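Local coordinates for malonyl CoA-acyl carrier protein transacylase (Mycobacterium tuberculosis, PDB 2QC3) that catalyses transfer of the malonyl group from malonyl-CoA to holo-acyl carrier protein, supplying malonyl-ACP for fatty acid biosynthesis, at residues A67-H72 against I105-A110; V86-H91 against I96-I101; E128-S133 against T196-P201. All blocks are in the same frame, centred on the assembly; numbering follows the deposited sequence.

In the fold
The three contacts sample both halves of a fold built from a parallel sheet with flanking helices and a second, mixed sheet. Along the chain, contact 2 falls between the two segments of contact 1, and contact 3 follows both. Contacts 1 and 2 have centres about 10 Å apart and touch directly, for helix 94-101, which packs on strand 86-90 of the parallel sheet, also meets helices 57-77 and 107-125. Contact 3 belongs to strand 130-136 of the mixed sheet, its centre about 27 Å from that of contact 1 and 25 Å from that of contact 2. Contacts 2 and 3 adjoin Ser92 and His195, the probable catalytic pair, in sequence.

Contact 1. Residues A67-H72 against I105-A110; sequences ATLLAH and IAADDA
Leu69 reaches from helix 57-77 to the start of helix 107-125, where its CD1 methyl meets Ala107 and Ala110. This is helix-to-helix packing on the flank of the parallel-sheet part of the FabD acyltransferase fold, and one branch of one leucine carries it. Leu69 CD1 lies 3.7 Å from Ala110 CB. Its distance to Ala107 CB is 3.9 Å. Leu69 CD1 also comes to 3.8 Å from Ala107 CA, so the methyl rests on backbone as well as on side chains. Ala107 and Ala110 are three residues apart, close to one helical turn, which puts both small methyl groups on the same side of their helix. Their size lets the chains come near, the CA atoms of Leu69 and Ala107 being 6.6 Å apart.

The leucine gets there by extension: CG stands opposite the carbonyl carbon (chi1 -57°), and CD1 then continues anti to CA (chi2 -174°). Around this first shell, Trp34 of helix 27-37 packs against both Leu69 and Ala107, while helix 94-101 contributes Ala100 beside Leu69 and Ile96 beside Ala110. Farther back, Thr68 OG1 lies between two carbonyls, Ile64 O and Pro270 O, which must share its one proton. On the receiving side Ala106 occupies the N-cap position, and its backbone O accepts the first-turn bond from Ala110 N at 2.8 Å.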
ATOM      1  N   ALA A  67       0.471  -6.876  -9.259  1.00 26.43           N
ATOM      2  CA  ALA A  67       1.867  -7.299  -9.213  1.00 27.43           C
ATOM      3  C   ALA A  67       2.122  -8.045  -7.909  1.00 27.74           C
ATOM      4  O   ALA A  67       2.764  -9.103  -7.890  1.00 27.66           O
ATOM      5  CB  ALA A  67       2.783  -6.090  -9.302  1.00 24.93           C
ATOM      6  N   THR A  68       1.608  -7.489  -6.818  1.00 26.93           N
ATOM      7  CA  THR A  68       1.786  -8.101  -5.512  1.00 25.60           C
ATOM      8  C   THR A  68       1.208  -9.499  -5.413  1.00 25.05           C
ATOM      9  O   THR A  68       1.871 -10.418  -4.924  1.00 24.39           O
ATOM     10  CB  THR A  68       1.184  -7.235  -4.379  1.00 23.87           C
ATOM     11  OG1 THR A  68       1.963  -6.046  -4.237  1.00 24.17           O
ATOM     12  CG2 THR A  68       1.205  -7.996  -3.043  1.00 23.12           C
ATOM     13  N   LEU A  69      -0.020  -9.661  -5.886  1.00 24.29           N
ATOM     14  CA  LEU A  69      -0.677 -10.950  -5.808  1.00 25.59           C
ATOM     15  C   LEU A  69      -0.121 -11.997  -6.769  1.00 25.87           C
ATOM     16  O   LEU A  69      -0.182 -13.187  -6.477  1.00 26.82           O
ATOM     17  CB  LEU A  69      -2.191 -10.767  -5.975  1.00 22.59           C
ATOM     18  CG  LEU A  69      -2.749  -9.800  -4.911  1.00 24.15           C
ATOM     19  CD1 LEU A  69      -4.273  -9.726  -4.993  1.00 21.26           C
ATOM     20  CD2 LEU A  69      -2.307 -10.263  -3.516  1.00 21.22           C
ATOM     21  N   LEU A  70       0.417 -11.579  -7.910  1.00 27.95           N
ATOM     22  CA  LEU A  70       1.003 -12.552  -8.836  1.00 29.76           C
ATOM     23  C   LEU A  70       2.130 -13.256  -8.086  1.00 30.29           C
ATOM     24  O   LEU A  70       2.251 -14.483  -8.124  1.00 31.03           O
ATOM     25  CB  LEU A  70       1.585 -11.864 -10.072  1.00 29.11           C
ATOM     26  CG  LEU A  70       0.630 -11.401 -11.170  1.00 30.24           C
ATOM     27  CD1 LEU A  70       1.420 -10.646 -12.221  1.00 30.21           C
ATOM     28  CD2 LEU A  70      -0.080 -12.603 -11.789  1.00 31.17           C
ATOM     29  N   ALA A  71       2.938 -12.460  -7.389  1.00 30.29           N
ATOM     30  CA  ALA A  71       4.060 -12.973  -6.615  1.00 31.80           C
ATOM     31  C   ALA A  71       3.546 -13.862  -5.497  1.00 33.80           C
ATOM     32  O   ALA A  71       4.090 -14.940  -5.244  1.00 33.65           O
ATOM     33  CB  ALA A  71       4.865 -11.818  -6.038  1.00 30.98           C
ATOM     34  N   HIS A  72       2.499 -13.404  -4.821  1.00 34.45           N
ATOM     35  CA  HIS A  72       1.913 -14.179  -3.741  1.00 36.58           C
ATOM     36  C   HIS A  72       1.325 -15.475  -4.277  1.00 38.37           C
ATOM     37  O   HIS A  72       1.411 -16.521  -3.632  1.00 37.61           O
ATOM     38  CB  HIS A  72       0.803 -13.403  -3.044  1.00 34.67           C
ATOM     39  CG  HIS A  72      -0.047 -14.260  -2.160  1.00 35.97           C
ATOM     40  ND1 HIS A  72       0.420 -14.806  -0.983  1.00 35.43           N
ATOM     41  CD2 HIS A  72      -1.317 -14.707  -2.305  1.00 35.44           C
ATOM     42  CE1 HIS A  72      -0.527 -15.550  -0.440  1.00 34.84           C
ATOM     43  NE2 HIS A  72      -1.592 -15.507  -1.223  1.00 36.91           N
ATOM     44  N   ILE A 105      -9.842 -11.707   1.444  1.00 24.22           N
ATOM     45  CA  ILE A 105     -10.523 -11.567   0.161  1.00 24.07           C
ATOM     46  C   ILE A 105      -9.778 -12.303  -0.950  1.00 25.40           C
ATOM     47  O   ILE A 105      -8.561 -12.484  -0.875  1.00 24.97           O
ATOM     48  CB  ILE A 105     -10.648 -10.075  -0.247  1.00 25.04           C
ATOM     49  CG1 ILE A 105      -9.265  -9.417  -0.240  1.00 26.08           C
ATOM     50  CG2 ILE A 105     -11.599  -9.344   0.696  1.00 23.53           C
ATOM     51  CD1 ILE A 105      -9.280  -7.937  -0.621  1.00 24.06           C
ATOM     52  N   ALA A 106     -10.513 -12.718  -1.981  1.00 25.26           N
ATOM     53  CA  ALA A 106      -9.926 -13.419  -3.122  1.00 26.57           C
ATOM     54  C   ALA A 106      -9.094 -12.438  -3.941  1.00 26.09           C
ATOM     55  O   ALA A 106      -9.377 -11.242  -3.946  1.00 25.68           O
ATOM     56  CB  ALA A 106     -11.032 -14.029  -3.994  1.00 25.91           C
ATOM     57  N   ALA A 107      -8.076 -12.947  -4.634  1.00 25.31           N
ATOM     58  CA  ALA A 107      -7.195 -12.108  -5.443  1.00 26.47           C
ATOM     59  C   ALA A 107      -7.927 -11.332  -6.538  1.00 26.99           C
ATOM     60  O   ALA A 107      -7.654 -10.151  -6.760  1.00 25.55           O
ATOM     61  CB  ALA A 107      -6.081 -12.956  -6.067  1.00 24.44           C
ATOM     62  N   ASP A 108      -8.849 -11.994  -7.228  1.00 27.99           N
ATOM     63  CA  ASP A 108      -9.590 -11.324  -8.286  1.00 29.49           C
ATOM     64  C   ASP A 108     -10.433 -10.194  -7.701  1.00 28.07           C
ATOM     65  O   ASP A 108     -10.507  -9.111  -8.279  1.00 26.37           O
ATOM     66  CB  ASP A 108     -10.458 -12.331  -9.055  1.00 33.07           C
ATOM     67  CG  ASP A 108     -11.553 -12.949  -8.206  1.00 36.28           C
ATOM     68  OD1 ASP A 108     -11.345 -13.158  -6.993  1.00 37.24           O
ATOM     69  OD2 ASP A 108     -12.627 -13.243  -8.770  1.00 40.21           O
ATOM     70  N   ASP A 109     -11.046 -10.433  -6.544  1.00 27.13           N
ATOM     71  CA  ASP A 109     -11.852  -9.400  -5.907  1.00 25.56           C
ATOM     72  C   ASP A 109     -10.955  -8.285  -5.374  1.00 25.26           C
ATOM     73  O   ASP A 109     -11.339  -7.116  -5.376  1.00 25.10           O
ATOM     74  CB  ASP A 109     -12.692  -9.983  -4.765  1.00 26.90           C
ATOM     75  CG  ASP A 109     -13.848 -10.841  -5.266  1.00 29.03           C
ATOM     76  OD1 ASP A 109     -14.389 -10.539  -6.352  1.00 29.03           O
ATOM     77  OD2 ASP A 109     -14.223 -11.806  -4.569  1.00 29.50           O
ATOM     78  N   ALA A 110      -9.759  -8.646  -4.918  1.00 24.19           N
ATOM     79  CA  ALA A 110      -8.821  -7.655  -4.396  1.00 23.40           C
ATOM     80  C   ALA A 110      -8.436  -6.662  -5.495  1.00 22.49           C
ATOM     81  O   ALA A 110      -8.453  -5.447  -5.284  1.00 20.75           O
ATOM     82  CB  ALA A 110      -7.566  -8.346  -3.847  1.00 20.41           C
TER

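Contact 2. Residues V86-H91 against I96-I101; sequences VIVAGH and IAAYAI
Val88, Gly90, Ala98 and Ile101 make most of this contact, and the forces joining them are van der Waals. Among the apolar side chains, Val88 is central. Its CG1 branch, anti to the backbone N (chi1 -166°), sits 3.8 Å from Ala98 CB and 3.9 Å from Ile101 CG2. Val88 CG2 is 4.0 Å from Ile101 CG2, the two side chains crossing at a slant, so this methyl faces both arms of the valine fork. Ala98 and Ile101, three residues apart, thereby bracket Val88 on one side of the helix.

A second group sets side chain against backbone. Val88 CG1 rests 3.5 Å from Ala98 O, and Ala98 CB lies over the strand, 3.7 Å from Gly90 N. Gly90 has no side chain to hold the helix off, and its CA comes within 5.2 Å of Ala98 CA. Strand 86-90 and helix 94-101 are joined by a sharp turn and run back almost antiparallel, their segment axes at 159° with a closest approach of 6.8 Å. With Gly90, Ser92 and Gly94 in a GxSxG pattern, this fits a nucleophile elbow, Ser92 being the probable active-site serine.

Polar interactions come from outside the pair: Val88 shares backbone hydrogen bonds with Thr221 of strand 221-222 and with Leu223 just beyond it, Ile87 and Ala89 pair with strand 2-7, and Gly90 O accepts from Asn225 ND2.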
ATOM      1  N   VAL A  86       3.285 -16.331   9.685  1.00 38.82           N
ATOM      2  CA  VAL A  86       3.522 -15.018   9.122  1.00 35.43           C
ATOM      3  C   VAL A  86       2.659 -13.936   9.764  1.00 32.91           C
ATOM      4  O   VAL A  86       1.674 -14.219  10.445  1.00 31.73           O
ATOM      5  CB  VAL A  86       3.242 -15.019   7.606  1.00 34.97           C
ATOM      6  CG1 VAL A  86       4.083 -16.081   6.917  1.00 34.12           C
ATOM      7  CG2 VAL A  86       1.754 -15.259   7.351  1.00 32.99           C
ATOM      8  N   ILE A  87       3.059 -12.691   9.552  1.00 31.33           N
ATOM      9  CA  ILE A  87       2.318 -11.542  10.044  1.00 28.76           C
ATOM     10  C   ILE A  87       2.258 -10.700   8.768  1.00 27.47           C
ATOM     11  O   ILE A  87       3.283 -10.482   8.121  1.00 24.40           O
ATOM     12  CB  ILE A  87       3.083 -10.825  11.191  1.00 29.57           C
ATOM     13  CG1 ILE A  87       2.136  -9.906  11.968  1.00 28.87           C
ATOM     14  CG2 ILE A  87       4.273 -10.058  10.647  1.00 30.40           C
ATOM     15  CD1 ILE A  87       1.444  -8.876  11.133  1.00 33.25           C
ATOM     16  N   VAL A  88       1.060 -10.273   8.380  1.00 25.67           N
ATOM     17  CA  VAL A  88       0.890  -9.507   7.147  1.00 24.18           C
ATOM     18  C   VAL A  88       0.568  -8.039   7.378  1.00 24.82           C
ATOM     19  O   VAL A  88      -0.143  -7.686   8.316  1.00 25.07           O
ATOM     20  CB  VAL A  88      -0.243 -10.119   6.278  1.00 24.39           C
ATOM     21  CG1 VAL A  88      -0.202  -9.555   4.863  1.00 21.44           C
ATOM     22  CG2 VAL A  88      -0.123 -11.630   6.255  1.00 22.94           C
ATOM     23  N   ALA A  89       1.093  -7.185   6.504  1.00 25.37           N
ATOM     24  CA  ALA A  89       0.840  -5.749   6.590  1.00 25.54           C
ATOM     25  C   ALA A  89       1.071  -5.087   5.235  1.00 25.10           C
ATOM     26  O   ALA A  89       1.988  -5.474   4.501  1.00 26.12           O
ATOM     27  CB  ALA A  89       1.741  -5.113   7.641  1.00 27.00           C
ATOM     28  N   GLY A  90       0.239  -4.104   4.903  1.00 22.38           N
ATOM     29  CA  GLY A  90       0.399  -3.402   3.649  1.00 22.02           C
ATOM     30  C   GLY A  90       0.320  -1.904   3.880  1.00 23.35           C
ATOM     31  O   GLY A  90      -0.248  -1.436   4.850  1.00 24.53           O
ATOM     32  N   HIS A  91       0.909  -1.146   2.970  1.00 20.83           N
ATOM     33  CA  HIS A  91       0.885   0.295   3.078  1.00 19.04           C
ATOM     34  C   HIS A  91      -0.090   0.892   2.080  1.00 18.51           C
ATOM     35  O   HIS A  91       0.028   0.662   0.882  1.00 16.82           O
ATOM     36  CB  HIS A  91       2.305   0.869   2.895  1.00 17.44           C
ATOM     37  CG  HIS A  91       2.372   2.371   2.969  1.00 18.94           C
ATOM     38  ND1 HIS A  91       3.052   3.042   3.969  1.00 16.60           N
ATOM     39  CD2 HIS A  91       1.790   3.328   2.210  1.00 16.12           C
ATOM     40  CE1 HIS A  91       2.875   4.345   3.824  1.00 17.00           C
ATOM     41  NE2 HIS A  91       2.111   4.546   2.765  1.00 18.87           N
ATOM     42  N   ILE A  96      -4.995  -3.749   0.479  1.00 21.20           N
ATOM     43  CA  ILE A  96      -5.907  -4.643  -0.240  1.00 20.93           C
ATOM     44  C   ILE A  96      -5.191  -5.944  -0.588  1.00 20.27           C
ATOM     45  O   ILE A  96      -5.759  -7.029  -0.457  1.00 19.57           O
ATOM     46  CB  ILE A  96      -6.462  -3.976  -1.531  1.00 20.47           C
ATOM     47  CG1 ILE A  96      -7.432  -2.845  -1.148  1.00 23.00           C
ATOM     48  CG2 ILE A  96      -7.183  -5.003  -2.383  1.00 19.67           C
ATOM     49  CD1 ILE A  96      -7.952  -2.031  -2.328  1.00 22.81           C
ATOM     50  N   ALA A  97      -3.941  -5.825  -1.027  1.00 20.25           N
ATOM     51  CA  ALA A  97      -3.134  -6.991  -1.363  1.00 20.38           C
ATOM     52  C   ALA A  97      -2.846  -7.763  -0.073  1.00 18.79           C
ATOM     53  O   ALA A  97      -2.912  -8.996  -0.047  1.00 18.69           O
ATOM     54  CB  ALA A  97      -1.826  -6.549  -2.027  1.00 20.34           C
ATOM     55  N   ALA A  98      -2.539  -7.035   0.997  1.00 18.74           N
ATOM     56  CA  ALA A  98      -2.267  -7.658   2.295  1.00 20.01           C
ATOM     57  C   ALA A  98      -3.477  -8.471   2.748  1.00 20.87           C
ATOM     58  O   ALA A  98      -3.332  -9.562   3.308  1.00 20.85           O
ATOM     59  CB  ALA A  98      -1.941  -6.596   3.338  1.00 18.12           C
ATOM     60  N   TYR A  99      -4.671  -7.933   2.511  1.00 20.47           N
ATOM     61  CA  TYR A  99      -5.900  -8.619   2.889  1.00 20.93           C
ATOM     62  C   TYR A  99      -6.029  -9.938   2.139  1.00 22.53           C
ATOM     63  O   TYR A  99      -6.411 -10.955   2.717  1.00 22.02           O
ATOM     64  CB  TYR A  99      -7.117  -7.736   2.597  1.00 22.48           C
ATOM     65  CG  TYR A  99      -7.441  -6.764   3.699  1.00 21.68           C
ATOM     66  CD1 TYR A  99      -6.427  -6.131   4.415  1.00 22.05           C
ATOM     67  CD2 TYR A  99      -8.766  -6.464   4.022  1.00 24.05           C
ATOM     68  CE1 TYR A  99      -6.716  -5.227   5.420  1.00 20.41           C
ATOM     69  CE2 TYR A  99      -9.070  -5.552   5.033  1.00 22.50           C
ATOM     70  CZ  TYR A  99      -8.040  -4.941   5.726  1.00 20.63           C
ATOM     71  OH  TYR A  99      -8.316  -4.046   6.729  1.00 19.92           O
ATOM     72  N   ALA A 100      -5.714  -9.916   0.848  1.00 22.42           N
ATOM     73  CA  ALA A 100      -5.786 -11.123   0.038  1.00 23.15           C
ATOM     74  C   ALA A 100      -4.715 -12.107   0.507  1.00 23.28           C
ATOM     75  O   ALA A 100      -4.952 -13.310   0.583  1.00 24.16           O
ATOM     76  CB  ALA A 100      -5.584 -10.783  -1.438  1.00 24.65           C
ATOM     77  N   ILE A 101      -3.532 -11.594   0.829  1.00 22.44           N
ATOM     78  CA  ILE A 101      -2.462 -12.462   1.292  1.00 22.66           C
ATOM     79  C   ILE A 101      -2.904 -13.144   2.584  1.00 22.45           C
ATOM     80  O   ILE A 101      -2.696 -14.342   2.761  1.00 21.64           O
ATOM     81  CB  ILE A 101      -1.158 -11.662   1.510  1.00 20.47           C
ATOM     82  CG1 ILE A 101      -0.574 -11.274   0.144  1.00 21.80           C
ATOM     83  CG2 ILE A 101      -0.150 -12.486   2.320  1.00 21.16           C
ATOM     84  CD1 ILE A 101       0.560 -10.247   0.206  1.00 22.49           C
TER

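Contact 3. Residues E128-S133 against T196-P201; sequences EPTGMS and TEFMAP
Glu128 brings a carboxylate oxygen, OE1, to the edge of the Phe198 ring. Glu128 CG approaches obliquely, 3.8 Å from Phe198 CE2. A bend at chi2 (91°) then turns the carboxylate back, and Glu128 OE1 lies in the ring plane, 3.9 Å from Phe198 CE2. The two flat groups stand steeply to each other, 77° apart. An oxygen there meets the ring's slightly positive C-H rim, which is probably mildly favourable. The other oxygen, OE2, forms a salt bridge with Arg168 NH1, and Arg168 also touches Phe198.

Over one face of the same ring sits Thr130 CG2, making a CH-pi contact 4.0 Å from the centroid. The methyl is offset toward the ring's rim, 3.7 Å from Phe198 CG. Thr130 OG1 points elsewhere, in a hydrogen bond with Ala193 N. The backbone carrying the phenylalanine is shaped by an ST turn, in which Phe198 N donates to Thr196 OG1 at 3.2 Å.

The contact joins the start of strand 130-136, in the mixed sheet, to the 3-10 segment that begins at Glu197, follows His195, a probable active-site residue, and precedes helix 203-211, while Met199 packs on helix 107-125.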
ATOM      1  N   GLU A 128     -11.389  19.003  -5.240  1.00 24.88           N
ATOM      2  CA  GLU A 128     -10.586  19.986  -4.528  1.00 26.52           C
ATOM      3  C   GLU A 128      -9.148  19.878  -5.029  1.00 25.42           C
ATOM      4  O   GLU A 128      -8.687  18.788  -5.341  1.00 25.18           O
ATOM      5  CB  GLU A 128     -10.615  19.690  -3.028  1.00 29.66           C
ATOM      6  CG  GLU A 128     -10.550  20.916  -2.159  1.00 38.81           C
ATOM      7  CD  GLU A 128     -11.925  21.444  -1.825  1.00 41.62           C
ATOM      8  OE1 GLU A 128     -12.692  20.706  -1.177  1.00 45.39           O
ATOM      9  OE2 GLU A 128     -12.242  22.587  -2.206  1.00 45.52           O
ATOM     10  N   PRO A 129      -8.430  21.008  -5.147  1.00 24.56           N
ATOM     11  CA  PRO A 129      -7.042  20.901  -5.618  1.00 23.99           C
ATOM     12  C   PRO A 129      -6.166  20.550  -4.418  1.00 21.86           C
ATOM     13  O   PRO A 129      -5.777  21.412  -3.633  1.00 20.99           O
ATOM     14  CB  PRO A 129      -6.758  22.288  -6.184  1.00 23.85           C
ATOM     15  CG  PRO A 129      -7.587  23.176  -5.306  1.00 27.97           C
ATOM     16  CD  PRO A 129      -8.869  22.412  -5.079  1.00 24.01           C
ATOM     17  N   THR A 130      -5.880  19.264  -4.281  1.00 20.50           N
ATOM     18  CA  THR A 130      -5.095  18.770  -3.163  1.00 21.11           C
ATOM     19  C   THR A 130      -3.862  18.008  -3.630  1.00 19.36           C
ATOM     20  O   THR A 130      -3.704  17.736  -4.813  1.00 20.07           O
ATOM     21  CB  THR A 130      -5.949  17.846  -2.305  1.00 19.31           C
ATOM     22  OG1 THR A 130      -6.304  16.690  -3.072  1.00 21.52           O
ATOM     23  CG2 THR A 130      -7.223  18.546  -1.902  1.00 20.89           C
ATOM     24  N   GLY A 131      -2.991  17.675  -2.687  1.00 20.17           N
ATOM     25  CA  GLY A 131      -1.783  16.947  -3.019  1.00 17.37           C
ATOM     26  C   GLY A 131      -1.154  16.369  -1.769  1.00 19.60           C
ATOM     27  O   GLY A 131      -1.760  16.378  -0.695  1.00 16.99           O
ATOM     28  N   MET A 132       0.064  15.859  -1.912  1.00 17.38           N
ATOM     29  CA  MET A 132       0.801  15.286  -0.801  1.00 19.44           C
ATOM     30  C   MET A 132       2.256  15.697  -0.971  1.00 20.02           C
ATOM     31  O   MET A 132       2.741  15.843  -2.093  1.00 19.86           O
ATOM     32  CB  MET A 132       0.708  13.754  -0.814  1.00 20.46           C
ATOM     33  CG  MET A 132      -0.703  13.205  -0.698  1.00 21.07           C
ATOM     34  SD  MET A 132      -0.725  11.427  -0.770  1.00 23.12           S
ATOM     35  CE  MET A 132      -0.683  11.019   0.994  1.00 25.25           C
ATOM     36  N   SER A 133       2.944  15.890   0.144  1.00 19.87           N
ATOM     37  CA  SER A 133       4.345  16.267   0.112  1.00 21.72           C
ATOM     38  C   SER A 133       5.051  15.552   1.237  1.00 22.17           C
ATOM     39  O   SER A 133       4.602  15.576   2.391  1.00 22.88           O
ATOM     40  CB  SER A 133       4.529  17.780   0.292  1.00 22.48           C
ATOM     41  OG  SER A 133       4.020  18.505  -0.815  1.00 26.01           O
ATOM     42  N   THR A 196      -7.065  11.461   3.566  1.00 17.83           N
ATOM     43  CA  THR A 196      -7.530  12.649   4.276  1.00 18.90           C
ATOM     44  C   THR A 196      -9.011  12.785   3.965  1.00 20.45           C
ATOM     45  O   THR A 196      -9.537  12.052   3.127  1.00 18.34           O
ATOM     46  CB  THR A 196      -6.821  13.942   3.817  1.00 18.75           C
ATOM     47  OG1 THR A 196      -7.239  14.267   2.486  1.00 19.80           O
ATOM     48  CG2 THR A 196      -5.292  13.779   3.865  1.00 18.24           C
ATOM     49  N   GLU A 197      -9.682  13.716   4.638  1.00 20.55           N
ATOM     50  CA  GLU A 197     -11.101  13.930   4.406  1.00 24.52           C
ATOM     51  C   GLU A 197     -11.396  14.316   2.955  1.00 22.84           C
ATOM     52  O   GLU A 197     -12.517  14.138   2.478  1.00 21.35           O
ATOM     53  CB  GLU A 197     -11.633  15.007   5.358  1.00 28.76           C
ATOM     54  CG  GLU A 197     -11.761  14.535   6.797  1.00 36.34           C
ATOM     55  CD  GLU A 197     -12.885  13.523   6.994  1.00 41.43           C
ATOM     56  OE1 GLU A 197     -13.008  12.581   6.177  1.00 40.83           O
ATOM     57  OE2 GLU A 197     -13.642  13.664   7.982  1.00 44.76           O
ATOM     58  N   PHE A 198     -10.390  14.825   2.246  1.00 23.36           N
ATOM     59  CA  PHE A 198     -10.590  15.220   0.854  1.00 22.45           C
ATOM     60  C   PHE A 198     -10.930  14.035  -0.049  1.00 22.55           C
ATOM     61  O   PHE A 198     -11.407  14.215  -1.170  1.00 20.59           O
ATOM     62  CB  PHE A 198      -9.366  15.986   0.328  1.00 23.12           C
ATOM     63  CG  PHE A 198      -9.176  17.332   0.986  1.00 22.86           C
ATOM     64  CD1 PHE A 198      -8.221  17.512   1.986  1.00 23.09           C
ATOM     65  CD2 PHE A 198     -10.010  18.396   0.658  1.00 21.62           C
ATOM     66  CE1 PHE A 198      -8.105  18.734   2.658  1.00 23.50           C
ATOM     67  CE2 PHE A 198      -9.907  19.620   1.317  1.00 24.09           C
ATOM     68  CZ  PHE A 198      -8.953  19.793   2.323  1.00 23.29           C
ATOM     69  N   MET A 199     -10.692  12.821   0.443  1.00 21.32           N
ATOM     70  CA  MET A 199     -11.028  11.629  -0.325  1.00 19.61           C
ATOM     71  C   MET A 199     -12.456  11.196   0.011  1.00 19.66           C
ATOM     72  O   MET A 199     -12.970  10.259  -0.578  1.00 18.60           O
ATOM     73  CB  MET A 199     -10.057  10.483  -0.006  1.00 21.53           C
ATOM     74  CG  MET A 199      -8.638  10.704  -0.511  1.00 19.63           C
ATOM     75  SD  MET A 199      -8.613  10.917  -2.301  1.00 22.21           S
ATOM     76  CE  MET A 199      -8.617  12.703  -2.426  1.00 22.14           C
ATOM     77  N   ALA A 200     -13.092  11.894   0.950  1.00 22.06           N
ATOM     78  CA  ALA A 200     -14.450  11.563   1.385  1.00 24.39           C
ATOM     79  C   ALA A 200     -15.439  11.222   0.274  1.00 24.67           C
ATOM     80  O   ALA A 200     -16.224  10.293   0.415  1.00 24.61           O
ATOM     81  CB  ALA A 200     -15.019  12.690   2.248  1.00 27.13           C
ATOM     82  N   PRO A 201     -15.422  11.969  -0.841  1.00 27.39           N
ATOM     83  CA  PRO A 201     -16.376  11.641  -1.905  1.00 28.28           C
ATOM     84  C   PRO A 201     -16.161  10.272  -2.550  1.00 29.83           C
ATOM     85  O   PRO A 201     -17.028   9.770  -3.268  1.00 31.29           O
ATOM     86  CB  PRO A 201     -16.230  12.809  -2.887  1.00 28.12           C
ATOM     87  CG  PRO A 201     -14.853  13.336  -2.621  1.00 29.61           C
ATOM     88  CD  PRO A 201     -14.700  13.219  -1.134  1.00 27.69           C
TER